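Local coordinates for protein SusD homolog (Bacteroides thetaiotaomicron, PDB 4MRU) that probably binds mucin O-glycans at the bacterial cell surface as a SusD-like outer-membrane lipoprotein with a TPR-like helical fold, at residues A48-G51 against G52-G56; A262-I265 against C266-G270; T326-E329 against V330-R334; G427-S430 against W431-R435. All coordinates share one frame; numbering follows the deposited sequence. Where two conformers were deposited one is given.

Contact 1: A48-G51 against G52-G56; sequences AMCG and GSYAG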
ATOM      1  N   ALA A  48      10.421  -1.896  -1.095  1.00 17.05           N
ATOM      2  CA  ALA A  48      11.029  -2.113  -2.400  1.00 16.52           C
ATOM      3  C   ALA A  48      10.870  -3.584  -2.840  1.00 19.00           C
ATOM      4  O   ALA A  48      10.321  -3.884  -3.891  1.00 18.95           O
ATOM      5  CB  ALA A  48      12.503  -1.693  -2.381  1.00 18.85           C
HETATM    6  N   MSE A  49      11.273  -4.472  -1.965  1.00 18.85           N
HETATM    7  CA  MSE A  49      11.171  -5.924  -2.230  1.00 17.27           C
HETATM    8  C   MSE A  49       9.752  -6.426  -2.073  1.00 18.98           C
HETATM    9  O   MSE A  49       9.213  -7.066  -2.984  1.00 22.90           O
HETATM   10  CB  MSE A  49      12.094  -6.635  -1.283  1.00 19.19           C
HETATM   11  CG  MSE A  49      13.554  -6.437  -1.585  1.00 20.15           C
HETATM   12 SE   MSE A  49      14.461  -7.554  -0.245  0.75 25.70          SE
HETATM   13  CE  MSE A  49      16.283  -6.786  -0.281  1.00 23.58           C
ATOM     14  N   CYS A  50       9.144  -6.228  -0.909  1.00 18.72           N
ATOM     15  CA  CYS A  50       7.803  -6.831  -0.658  1.00 21.44           C
ATOM     16  C   CYS A  50       6.630  -6.120  -1.415  1.00 20.93           C
ATOM     17  O   CYS A  50       6.085  -6.672  -2.385  1.00 17.86           O
ATOM     18  CB  CYS A  50       7.561  -6.902   0.846  1.00 25.42           C
ATOM     19  SG  CYS A  50       5.951  -7.634   1.300  1.00 21.17           S
ATOM     20  N   GLY A  51       6.292  -4.874  -1.023  1.00 17.88           N
ATOM     21  CA  GLY A  51       5.259  -4.123  -1.698  1.00 18.03           C
ATOM     22  C   GLY A  51       5.555  -4.001  -3.186  1.00 18.93           C
ATOM     23  O   GLY A  51       4.681  -4.167  -4.028  1.00 21.14           O
ATOM     24  N   GLY A  52       6.810  -3.707  -3.506  1.00 21.28           N
ATOM     25  CA  GLY A  52       7.210  -3.493  -4.886  1.00 20.35           C
ATOM     26  C   GLY A  52       6.973  -4.685  -5.779  1.00 18.52           C
ATOM     27  O   GLY A  52       6.388  -4.553  -6.871  1.00 22.58           O
ATOM     28  N   SER A  53       7.411  -5.853  -5.346  1.00 20.07           N
ATOM     29  CA  SER A  53       7.242  -7.046  -6.149  1.00 20.54           C
ATOM     30  C   SER A  53       5.768  -7.480  -6.230  1.00 19.97           C
ATOM     31  O   SER A  53       5.291  -7.895  -7.282  1.00 23.34           O
ATOM     32  CB  SER A  53       8.089  -8.232  -5.603  1.00 24.34           C
ATOM     33  OG  SER A  53       9.462  -7.911  -5.615  1.00 26.48           O
ATOM     34  N   TYR A  54       5.048  -7.410  -5.129  1.00 19.74           N
ATOM     35  CA  TYR A  54       3.720  -8.003  -5.122  1.00 18.02           C
ATOM     36  C   TYR A  54       2.649  -7.053  -5.702  1.00 17.75           C
ATOM     37  O   TYR A  54       1.539  -7.476  -5.952  1.00 19.85           O
ATOM     38  CB  TYR A  54       3.391  -8.453  -3.713  1.00 18.47           C
ATOM     39  CG  TYR A  54       4.416  -9.447  -3.131  1.00 19.12           C
ATOM     40  CD1 TYR A  54       5.172 -10.272  -3.971  1.00 21.38           C
ATOM     41  CD2 TYR A  54       4.567  -9.611  -1.767  1.00 20.60           C
ATOM     42  CE1 TYR A  54       6.086 -11.181  -3.458  1.00 19.84           C
ATOM     43  CE2 TYR A  54       5.467 -10.535  -1.239  1.00 22.90           C
ATOM     44  CZ  TYR A  54       6.224 -11.318  -2.087  1.00 20.44           C
ATOM     45  OH  TYR A  54       7.124 -12.217  -1.607  1.00 21.03           O
ATOM     46  N   ALA A  55       2.981  -5.771  -5.872  1.00 18.28           N
ATOM     47  CA  ALA A  55       2.082  -4.823  -6.506  1.00 20.71           C
ATOM     48  C   ALA A  55       2.389  -4.692  -8.006  1.00 22.85           C
ATOM     49  O   ALA A  55       1.746  -3.912  -8.709  1.00 21.76           O
ATOM     50  CB  ALA A  55       2.186  -3.459  -5.825  1.00 19.19           C
ATOM     51  N   GLY A  56       3.399  -5.392  -8.498  1.00 19.74           N
ATOM     52  CA  GLY A  56       3.781  -5.214  -9.911  1.00 22.91           C
ATOM     53  C   GLY A  56       4.455  -3.900 -10.201  1.00 18.71           C
ATOM     54  O   GLY A  56       4.460  -3.422 -11.357  1.00 20.24           O
TER
HETATM   55  O   HOH W   1      11.352  -5.602  -5.818  1.00 21.84           O

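Contact 2: A262-I265 against C266-G270; sequences ADII and CYMNG. With EDO (1,2-ethanediol), chain I.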
ATOM      1  N   ALA A 262       7.389  -4.825 -15.015  1.00 18.43           N
ATOM      2  CA  ALA A 262       6.760  -4.941 -16.305  1.00 19.12           C
ATOM      3  C   ALA A 262       5.287  -4.542 -16.250  1.00 22.20           C
ATOM      4  O   ALA A 262       4.759  -3.959 -17.205  1.00 21.62           O
ATOM      5  CB  ALA A 262       6.873  -6.358 -16.810  1.00 19.96           C
ATOM      6  N   ASP A 263       4.624  -4.887 -15.152  1.00 21.19           N
ATOM      7  CA  ASP A 263       3.163  -4.754 -15.108  1.00 23.82           C
ATOM      8  C   ASP A 263       2.741  -3.319 -15.240  1.00 20.34           C
ATOM      9  O   ASP A 263       1.943  -2.974 -16.118  1.00 23.39           O
ATOM     10  CB  ASP A 263       2.599  -5.338 -13.814  1.00 24.14           C
ATOM     11  CG  ASP A 263       3.017  -6.773 -13.602  1.00 34.37           C
ATOM     12  OD1 ASP A 263       4.132  -7.017 -13.067  1.00 31.86           O
ATOM     13  OD2 ASP A 263       2.215  -7.630 -13.993  1.00 31.73           O
ATOM     14  N   ILE A 264       3.274  -2.455 -14.396  1.00 21.09           N
ATOM     15  CA  ILE A 264       2.849  -1.053 -14.429  1.00 19.65           C
ATOM     16  C   ILE A 264       3.212  -0.387 -15.772  1.00 24.51           C
ATOM     17  O   ILE A 264       2.442   0.420 -16.304  1.00 21.39           O
ATOM     18  CB  ILE A 264       3.371  -0.252 -13.237  1.00 22.20           C
ATOM     19  CG1 ILE A 264       2.660   1.121 -13.216  1.00 23.93           C
ATOM     20  CG2 ILE A 264       4.901  -0.118 -13.279  1.00 22.28           C
ATOM     21  CD1 ILE A 264       2.695   1.808 -11.894  1.00 27.31           C
ATOM     22  N   ILE A 265       4.327  -0.784 -16.369  1.00 20.14           N
ATOM     23  CA  ILE A 265       4.666  -0.308 -17.710  1.00 21.33           C
ATOM     24  C   ILE A 265       3.721  -0.825 -18.821  1.00 23.43           C
ATOM     25  O   ILE A 265       3.380  -0.068 -19.739  1.00 25.52           O
ATOM     26  CB  ILE A 265       6.125  -0.657 -18.055  1.00 26.07           C
ATOM     27  CG1 ILE A 265       7.070   0.004 -17.069  1.00 24.30           C
ATOM     28  CG2 ILE A 265       6.469  -0.214 -19.468  1.00 31.98           C
ATOM     29  CD1 ILE A 265       7.154   1.503 -17.185  1.00 29.32           C
ATOM     30  N   CYS A 266       3.299  -2.089 -18.756  1.00 21.96           N
ATOM     31  CA  CYS A 266       2.353  -2.623 -19.723  1.00 20.61           C
ATOM     32  C   CYS A 266       1.052  -1.841 -19.747  1.00 18.13           C
ATOM     33  O   CYS A 266       0.542  -1.487 -20.817  1.00 20.46           O
ATOM     34  CB  CYS A 266       2.000  -4.087 -19.417  1.00 21.54           C
ATOM     35  SG  CYS A 266       3.307  -5.231 -19.854  1.00 26.09           S
ATOM     36  N   TYR A 267       0.497  -1.574 -18.566  1.00 17.64           N
ATOM     37  CA  TYR A 267      -0.707  -0.803 -18.500  1.00 18.71           C
ATOM     38  C   TYR A 267      -0.472   0.651 -18.980  1.00 17.73           C
ATOM     39  O   TYR A 267      -1.199   1.125 -19.816  1.00 20.31           O
ATOM     40  CB  TYR A 267      -1.267  -0.751 -17.087  1.00 20.92           C
ATOM     41  CG  TYR A 267      -1.977  -1.995 -16.636  1.00 20.63           C
ATOM     42  CD1 TYR A 267      -1.275  -3.113 -16.176  1.00 18.39           C
ATOM     43  CD2 TYR A 267      -3.384  -2.061 -16.660  1.00 21.79           C
ATOM     44  CE1 TYR A 267      -1.932  -4.232 -15.729  1.00 18.68           C
ATOM     45  CE2 TYR A 267      -4.037  -3.196 -16.242  1.00 19.92           C
ATOM     46  CZ  TYR A 267      -3.332  -4.273 -15.790  1.00 19.27           C
ATOM     47  OH  TYR A 267      -4.041  -5.358 -15.355  1.00 19.51           O
HETATM   48  N   MSE A 268       0.540   1.328 -18.439  1.00 17.94           N
HETATM   49  CA  MSE A 268       0.700   2.784 -18.676  1.00 18.69           C
HETATM   50  C   MSE A 268       1.223   3.056 -20.084  1.00 17.65           C
HETATM   51  O   MSE A 268       0.848   4.088 -20.671  1.00 19.13           O
HETATM   52  CB  MSE A 268       1.583   3.426 -17.618  1.00 22.35           C
HETATM   53  CG  MSE A 268       0.833   3.574 -16.308  1.00 21.58           C
HETATM   54 SE   MSE A 268       1.970   4.321 -14.898  0.75 25.42          SE
HETATM   55  CE  MSE A 268       1.627   6.277 -15.269  1.00 16.83           C
ATOM     56  N   ASN A 269       2.048   2.193 -20.660  1.00 17.02           N
ATOM     57  CA  ASN A 269       2.379   2.316 -22.102  1.00 22.05           C
ATOM     58  C   ASN A 269       1.170   2.004 -23.000  1.00 25.51           C
ATOM     59  O   ASN A 269       0.953   2.674 -23.995  1.00 21.66           O
ATOM     60  CB  ASN A 269       3.545   1.435 -22.531  1.00 21.75           C
ATOM     61  CG  ASN A 269       4.894   2.002 -22.142  1.00 23.28           C
ATOM     62  OD1 ASN A 269       5.032   3.139 -21.649  1.00 22.77           O
ATOM     63  ND2 ASN A 269       5.901   1.225 -22.383  1.00 24.02           N
ATOM     64  N   GLY A 270       0.406   0.966 -22.655  1.00 22.93           N
ATOM     65  CA  GLY A 270      -0.814   0.636 -23.415  1.00 22.54           C
ATOM     66  C   GLY A 270      -1.785   1.819 -23.448  1.00 22.88           C
ATOM     67  O   GLY A 270      -2.381   2.117 -24.463  1.00 21.10           O
TER
HETATM   68  C1  EDO I 607       4.748  -2.322 -22.910  1.00 35.54           C
HETATM   69  O1  EDO I 607       5.317  -1.367 -23.825  1.00 34.82           O
HETATM   70  C2  EDO I 607       5.812  -3.267 -22.355  1.00 39.97           C
HETATM   71  O2  EDO I 607       6.537  -4.035 -23.365  1.00 32.10           O

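Contact 3: T326-E329 against V330-R334; sequences TASE and VAFLR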
ATOM      1  N   THR A 326      -3.964  10.094  -0.614  1.00 23.69           N
ATOM      2  CA  THR A 326      -4.306  11.194  -1.487  1.00 17.52           C
ATOM      3  C   THR A 326      -5.799  11.280  -1.809  1.00 18.08           C
ATOM      4  O   THR A 326      -6.576  10.326  -1.678  1.00 19.20           O
ATOM      5  CB  THR A 326      -3.603  11.076  -2.832  1.00 18.59           C
ATOM      6  OG1 THR A 326      -4.148   9.936  -3.536  1.00 21.51           O
ATOM      7  CG2 THR A 326      -2.102  10.978  -2.642  1.00 15.64           C
ATOM      8  N   ALA A 327      -6.179  12.461  -2.235  1.00 18.55           N
ATOM      9  CA  ALA A 327      -7.535  12.710  -2.737  1.00 20.30           C
ATOM     10  C   ALA A 327      -7.923  11.745  -3.835  1.00 16.83           C
ATOM     11  O   ALA A 327      -9.053  11.306  -3.870  1.00 17.72           O
ATOM     12  CB  ALA A 327      -7.650  14.134  -3.225  1.00 20.35           C
ATOM     13  N   SER A 328      -7.008  11.406  -4.737  1.00 17.12           N
ATOM     14  CA  SER A 328      -7.312  10.426  -5.792  0.50 17.23           C
ATOM     15  C   SER A 328      -7.712   9.078  -5.201  1.00 19.01           C
ATOM     16  O   SER A 328      -8.716   8.490  -5.586  1.00 17.58           O
ATOM     17  CB  SER A 328      -6.117  10.231  -6.731  0.50 17.32           C
ATOM     18  OG  SER A 328      -6.414   9.302  -7.739  0.50 17.58           O
ATOM     19  N   GLU A 329      -6.961   8.603  -4.222  1.00 16.99           N
ATOM     20  CA  GLU A 329      -7.270   7.290  -3.601  1.00 17.30           C
ATOM     21  C   GLU A 329      -8.654   7.315  -2.959  1.00 16.21           C
ATOM     22  O   GLU A 329      -9.481   6.398  -3.122  1.00 16.63           O
ATOM     23  CB  GLU A 329      -6.221   6.870  -2.563  1.00 19.84           C
ATOM     24  CG  GLU A 329      -6.584   5.529  -1.871  1.00 24.22           C
ATOM     25  CD  GLU A 329      -5.703   5.067  -0.673  1.00 26.59           C
ATOM     26  OE1 GLU A 329      -4.627   5.641  -0.387  1.00 27.90           O
ATOM     27  OE2 GLU A 329      -6.128   4.097   0.009  1.00 28.64           O
ATOM     28  N   VAL A 330      -8.950   8.402  -2.258  1.00 19.65           N
ATOM     29  CA  VAL A 330     -10.258   8.559  -1.598  1.00 18.56           C
ATOM     30  C   VAL A 330     -11.402   8.583  -2.620  1.00 17.59           C
ATOM     31  O   VAL A 330     -12.412   7.933  -2.429  1.00 22.64           O
ATOM     32  CB  VAL A 330     -10.267   9.840  -0.726  1.00 17.61           C
ATOM     33  CG1 VAL A 330     -11.680  10.221  -0.293  1.00 18.52           C
ATOM     34  CG2 VAL A 330      -9.416   9.599   0.486  1.00 18.62           C
ATOM     35  N   ALA A 331     -11.188   9.254  -3.756  1.00 19.39           N
ATOM     36  CA  ALA A 331     -12.172   9.258  -4.817  1.00 18.17           C
ATOM     37  C   ALA A 331     -12.414   7.843  -5.367  1.00 18.25           C
ATOM     38  O   ALA A 331     -13.549   7.488  -5.632  1.00 20.15           O
ATOM     39  CB  ALA A 331     -11.772  10.221  -5.942  1.00 16.06           C
ATOM     40  N   PHE A 332     -11.359   7.047  -5.554  1.00 17.11           N
ATOM     41  CA  PHE A 332     -11.518   5.673  -6.053  1.00 19.68           C
ATOM     42  C   PHE A 332     -12.196   4.777  -5.041  1.00 17.38           C
ATOM     43  O   PHE A 332     -12.984   3.898  -5.392  1.00 19.01           O
ATOM     44  CB  PHE A 332     -10.166   5.087  -6.495  1.00 18.25           C
ATOM     45  CG  PHE A 332      -9.632   5.726  -7.738  1.00 16.66           C
ATOM     46  CD1 PHE A 332     -10.390   5.756  -8.901  1.00 16.38           C
ATOM     47  CD2 PHE A 332      -8.370   6.269  -7.765  1.00 19.39           C
ATOM     48  CE1 PHE A 332      -9.882   6.337 -10.053  1.00 17.75           C
ATOM     49  CE2 PHE A 332      -7.847   6.859  -8.910  1.00 18.80           C
ATOM     50  CZ  PHE A 332      -8.592   6.867 -10.073  1.00 19.72           C
ATOM     51  N   LEU A 333     -11.961   5.028  -3.761  1.00 19.70           N
ATOM     52  CA  LEU A 333     -12.674   4.302  -2.711  1.00 18.89           C
ATOM     53  C   LEU A 333     -14.164   4.646  -2.757  1.00 20.00           C
ATOM     54  O   LEU A 333     -15.019   3.774  -2.649  1.00 16.64           O
ATOM     55  CB  LEU A 333     -12.088   4.610  -1.330  1.00 19.18           C
ATOM     56  CG  LEU A 333     -10.718   3.960  -1.058  1.00 20.25           C
ATOM     57  CD1 LEU A 333     -10.003   4.641   0.095  1.00 19.48           C
ATOM     58  CD2 LEU A 333     -10.909   2.489  -0.766  1.00 17.94           C
ATOM     59  N   ARG A 334     -14.478   5.919  -2.875  1.00 18.33           N
ATOM     60  CA  ARG A 334     -15.866   6.335  -2.998  1.00 18.55           C
ATOM     61  C   ARG A 334     -16.491   5.777  -4.281  1.00 16.91           C
ATOM     62  O   ARG A 334     -17.659   5.412  -4.271  1.00 16.32           O
ATOM     63  CB  ARG A 334     -15.992   7.868  -2.921  1.00 16.69           C
ATOM     64  CG  ARG A 334     -15.670   8.372  -1.528  1.00 18.93           C
ATOM     65  CD  ARG A 334     -15.564   9.865  -1.465  1.00 23.00           C
ATOM     66  NE  ARG A 334     -16.871  10.492  -1.324  1.00 20.63           N
ATOM     67  CZ  ARG A 334     -17.034  11.799  -1.251  1.00 22.53           C
ATOM     68  NH1 ARG A 334     -15.982  12.603  -1.334  1.00 21.92           N
ATOM     69  NH2 ARG A 334     -18.247  12.308  -1.070  1.00 22.09           N
TER

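Contact 4: G427-S430 against W431-R435; sequences GIES and WSEHR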
ATOM      1  N   GLY A 427       3.216   0.184  -2.584  1.00 16.22           N
ATOM      2  CA  GLY A 427       3.043  -1.214  -2.986  1.00 19.13           C
ATOM      3  C   GLY A 427       2.276  -2.017  -1.971  1.00 18.76           C
ATOM      4  O   GLY A 427       1.577  -2.960  -2.327  1.00 22.50           O
ATOM      5  N   ILE A 428       2.412  -1.681  -0.679  1.00 20.26           N
ATOM      6  CA  ILE A 428       1.724  -2.483   0.336  1.00 18.27           C
ATOM      7  C   ILE A 428       0.215  -2.268   0.146  1.00 17.73           C
ATOM      8  O   ILE A 428      -0.567  -3.224   0.091  1.00 16.71           O
ATOM      9  CB  ILE A 428       2.164  -2.188   1.775  1.00 17.54           C
ATOM     10  CG1 ILE A 428       3.644  -2.574   1.995  1.00 17.29           C
ATOM     11  CG2 ILE A 428       1.286  -2.948   2.782  1.00 19.17           C
ATOM     12  CD1 ILE A 428       3.997  -4.056   1.841  1.00 20.27           C
ATOM     13  N   GLU A 429      -0.219  -1.031  -0.034  1.00 17.80           N
ATOM     14  CA  GLU A 429      -1.654  -0.799  -0.249  1.00 16.62           C
ATOM     15  C   GLU A 429      -2.162  -1.434  -1.543  1.00 15.71           C
ATOM     16  O   GLU A 429      -3.231  -2.044  -1.534  1.00 17.22           O
ATOM     17  CB  GLU A 429      -1.979   0.680  -0.271  1.00 18.34           C
ATOM     18  CG  GLU A 429      -3.456   0.995  -0.527  1.00 18.07           C
ATOM     19  CD  GLU A 429      -4.394   0.451   0.561  1.00 20.94           C
ATOM     20  OE1 GLU A 429      -3.955   0.071   1.669  1.00 20.69           O
ATOM     21  OE2 GLU A 429      -5.594   0.357   0.298  1.00 21.49           O
ATOM     22  N   SER A 430      -1.406  -1.309  -2.641  1.00 16.03           N
ATOM     23  CA  SER A 430      -1.776  -1.895  -3.920  1.00 18.21           C
ATOM     24  C   SER A 430      -1.777  -3.421  -3.861  1.00 17.19           C
ATOM     25  O   SER A 430      -2.619  -4.093  -4.450  1.00 17.63           O
ATOM     26  CB  SER A 430      -0.839  -1.395  -5.008  1.00 20.46           C
ATOM     27  OG  SER A 430      -1.152  -0.067  -5.353  1.00 22.41           O
ATOM     28  N   TRP A 431      -0.855  -3.981  -3.097  1.00 16.45           N
ATOM     29  CA  TRP A 431      -0.849  -5.434  -2.910  1.00 16.04           C
ATOM     30  C   TRP A 431      -2.120  -5.883  -2.182  1.00 15.43           C
ATOM     31  O   TRP A 431      -2.734  -6.888  -2.581  1.00 16.66           O
ATOM     32  CB  TRP A 431       0.412  -5.861  -2.176  1.00 16.00           C
ATOM     33  CG  TRP A 431       0.498  -7.326  -1.871  1.00 18.75           C
ATOM     34  CD1 TRP A 431       0.024  -8.343  -2.619  1.00 17.24           C
ATOM     35  CD2 TRP A 431       1.135  -7.923  -0.734  1.00 18.53           C
ATOM     36  NE1 TRP A 431       0.300  -9.556  -2.025  1.00 16.81           N
ATOM     37  CE2 TRP A 431       0.991  -9.335  -0.873  1.00 19.14           C
ATOM     38  CE3 TRP A 431       1.809  -7.414   0.382  1.00 19.82           C
ATOM     39  CZ2 TRP A 431       1.500 -10.240   0.057  1.00 17.61           C
ATOM     40  CZ3 TRP A 431       2.309  -8.313   1.322  1.00 19.95           C
ATOM     41  CH2 TRP A 431       2.162  -9.718   1.142  1.00 20.19           C
ATOM     42  N   SER A 432      -2.501  -5.159  -1.132  1.00 16.82           N
ATOM     43  CA  SER A 432      -3.681  -5.532  -0.367  1.00 16.87           C
ATOM     44  C   SER A 432      -4.879  -5.437  -1.251  1.00 18.10           C
ATOM     45  O   SER A 432      -5.728  -6.303  -1.231  1.00 16.83           O
ATOM     46  CB  SER A 432      -3.816  -4.658   0.884  1.00 18.84           C
ATOM     47  OG  SER A 432      -2.743  -4.913   1.739  1.00 18.42           O
ATOM     48  N   GLU A 433      -4.962  -4.374  -2.048  1.00 17.00           N
ATOM     49  CA  GLU A 433      -6.123  -4.226  -2.906  1.00 18.47           C
ATOM     50  C   GLU A 433      -6.185  -5.271  -4.029  1.00 16.59           C
ATOM     51  O   GLU A 433      -7.271  -5.645  -4.487  1.00 18.23           O
ATOM     52  CB  GLU A 433      -6.153  -2.796  -3.461  1.00 17.25           C
ATOM     53  CG  GLU A 433      -6.519  -1.799  -2.355  1.00 19.55           C
ATOM     54  CD  GLU A 433      -7.923  -2.064  -1.844  1.00 23.61           C
ATOM     55  OE1 GLU A 433      -8.839  -1.522  -2.488  1.00 27.59           O
ATOM     56  OE2 GLU A 433      -8.107  -2.874  -0.878  1.00 22.87           O
ATOM     57  N   HIS A 434      -5.025  -5.689  -4.493  1.00 16.41           N
ATOM     58  CA  HIS A 434      -4.905  -6.744  -5.487  1.00 16.33           C
ATOM     59  C   HIS A 434      -5.341  -8.080  -4.898  1.00 18.51           C
ATOM     60  O   HIS A 434      -6.120  -8.808  -5.494  1.00 19.25           O
ATOM     61  CB  HIS A 434      -3.468  -6.841  -6.082  1.00 15.80           C
ATOM     62  CG  HIS A 434      -3.270  -8.052  -6.943  1.00 19.22           C
ATOM     63  ND1 HIS A 434      -3.670  -8.107  -8.260  1.00 20.71           N
ATOM     64  CD2 HIS A 434      -2.835  -9.296  -6.637  1.00 22.11           C
ATOM     65  CE1 HIS A 434      -3.477  -9.324  -8.732  1.00 20.77           C
ATOM     66  NE2 HIS A 434      -2.936 -10.057  -7.782  1.00 23.37           N
ATOM     67  N   ARG A 435      -4.895  -8.376  -3.696  1.00 18.54           N
ATOM     68  CA  ARG A 435      -5.408  -9.557  -2.993  1.00 19.64           C
ATOM     69  C   ARG A 435      -6.946  -9.538  -2.776  1.00 17.69           C
ATOM     70  O   ARG A 435      -7.637 -10.552  -2.948  1.00 21.84           O
ATOM     71  CB  ARG A 435      -4.681  -9.718  -1.665  1.00 16.82           C
ATOM     72  CG  ARG A 435      -3.227 -10.130  -1.851  1.00 18.52           C
ATOM     73  CD  ARG A 435      -2.528 -10.290  -0.497  1.00 21.48           C
ATOM     74  NE  ARG A 435      -2.246  -9.000   0.100  1.00 19.62           N
ATOM     75  CZ  ARG A 435      -1.969  -8.793   1.392  1.00 18.02           C
ATOM     76  NH1 ARG A 435      -1.963  -9.796   2.240  1.00 18.23           N
ATOM     77  NH2 ARG A 435      -1.742  -7.553   1.825  1.00 18.12           N
TER

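Contact 1: A48-G51 against G52-G56
The backbone N of Ser-53 bonds to Met-49 O, that of Tyr-54 to Cys-50 O and that of Ala-55 to Gly-51 O, carrying helix 40-54 through its last turn to a Schellman motif, where Gly-56 takes a positive phi of 72°. Met-49 O is gripped twice. Ser-53 N reaches it at 3.2 Å from above the carbonyl plane, while Ser-53 OG lies in that plane, on a lone pair, at 2.8 Å. With chi1 of -61°, OG stands beside its own backbone N, which brings both donors to one oxygen. A water joins this OG to Ala-48 O, donating to each. Gly-52 CA passes 3.3 Å from Ala-48 O in a CA-H...O contact, and a beta carbon there would run into that oxygen. On another side of the helix, Cys-50 SG lies 3.9 Å from both CD2 and CE2 of the Tyr-54 ring one turn later, an oblique sulfur-aromatic contact 61° off the ring normal. The Tyr-54 hydroxyl bonds to Tyr-69 O, and its ring also meets Trp-431. Replacing Tyr-54 by a leucine would probably leave Tyr-69 O without this donor and Cys-50 SG without its aromatic neighbour. The chemistry implies a polar side at Ser-53, where hydroxyl and water serve backbone carbonyls inside the protein, and a sulfur-aromatic side turned to helix 427-437.

Contact 2: A262-I265 against C266-G270
Ile-264 and Met-268, a selenomethionine, carry the apolar part of this one-turn contact, their side chains running alongside each other. SE rests 3.7 Å from Ile-264 CG1 and a little farther from CD1; the bend at chi3 (88°) turns the methyl beyond SE away from the isoleucine. Ile-265 and Asn-269 are paired in the same manner, and Ile-265 CG2 touches Asn-269 ND2 at 3.3 Å, a methyl against an amide nitrogen.

The polar part begins with the alpha-helical backbone bonds. Cys-266 N to Ala-262 O and Asn-269 N to Ile-265 O are the shortest, both 2.8 Å, and the bonds from Tyr-267 N to Asp-263 O and from Met-268 N to Ile-264 O lie between them. Asp-263 O also sits at the edge of the Tyr-267 ring, in its plane, 3.2 Å from CD1. Asn-269 ND2 donates to O1 of a bound 1,2-ethanediol at 3.0 Å in a nearly straight bond (171°), and also to Tyr-291 O, while its OD1 accepts from Arg-276, which fixes the amide from both ends. The diol, probably from the crystallisation liquor, is held as well by Thr-382 N.

Helix 262-270 begins one residue after strand 258-260, which pairs antiparallel with strand 58-60. Ile-264, Tyr-267 and Met-268 face helix 408-423, where the Tyr-267 and Trp-420 rings meet edge-to-face, and Met-268 also touches helix 276-279.

Contact 3: T326-E329 against V330-R334
Glu-329 O takes the shortest sound bond across this contact, from Leu-333 N at 2.9 Å. The Leu-333 side chain folds back over the same carbonyl, with CG 3.4 Å from Glu-329 O. Glu-329 and Leu-333 then run alongside each other in the same direction, and the leucine CD1 comes to 3.9 Å from Glu-329 OE2. CG of the glutamate stands anti to the backbone N (chi1 177°) and the chain is extended beyond it, which carries the carboxylate past the leucine methyl to a salt bridge with Arg-205. That charge is a likely reason for the buried acid to stay ionised.

One residue earlier, Phe-332 N bonds to Ser-328 O at 3.0 Å, and the ring comes down beside the serine. Its CD2 lies 3.1 Å from Ser-328 O. The oblique approach of Ser-328 OG to CE2, and the bond of that hydroxyl to Gly-355 O, are less certain because the serine has two conformers.

Residues 326-334 hold the N-cap and the first two turns of helix 327-339, in the helical, TPR-like fold of this SusD-family protein. Thr-326 is the N-cap: its OG1 accepts from Glu-329 N at 3.2 Å, and its carbonyl accepts from Val-330 N.

With an alanine in place of Phe-332, the side of Ser-328 would probably lose its aromatic neighbour and a gap is likely to open toward Gln-418. Phe-332 and Leu-333 both face helix 408-423, and Val-330 and Leu-333 also touch helix 192-209.

Contact 4: G427-S430 against W431-R435
The first turns of helix 427-437, an alpha helix near the centre of this TPR-like protein, bring two glutamates together four residues apart. Glu-433 extends beside Glu-429 in the same direction, with carboxylate planes 21° apart and their OE2 atoms 4.3 Å from each other. A bend at chi2 (62°) brings Glu-429 OE2 to 3.5 Å from Glu-433 CG. The two acids share Arg-209, which bridges to Glu-429 OE1 and Glu-433 OE2, while Lys-419 and Arg-436 hold Glu-433 OE1; these cations probably offset the repulsion.

Backbone bonds continue the helix, from Trp-431 N to Gly-427 O at 2.7 Å through His-434 N to Ser-430 O. Ser-432 OG lies 3.2 Å from Ile-428 O. Ile-428 CD1 lies at the edge of the Trp-431 ring, 4.3 Å from CE3, and the indole NE1 donates to Met-459 O.

Arg-435 folds back over the tryptophan: its NE stands 3.3 Å above one face of the Trp-431 ring, offset toward the rim, and NH2 makes a weak bond to Ser-432 OG.

All four are mainly buried local contacts, each within a single helix, contact 1 at a helix end and contact 3 at a helix start. The centre of contact 4 is about 5 Å from the centre of the chain, that of contact 1 about 10 Å, contact 3 about 13 Å and contact 2 about 19 Å, where Asn-269 and Gly-270 are partly exposed. Contacts 1 and 4 pack directly, Tyr-54 CB lying 3.5 Å from Trp-431 CD1. Contact 3 meets contact 4 through Glu-329 and Glu-429. Contact 2 touches contact 1 at Gly-56. Helix 408-423 neighbours all four, meeting contact 1 through Ala-55 O and Trp-420. Charge thus gathers between contacts 3 and 4, sulfur and aromatics between 1 and 4.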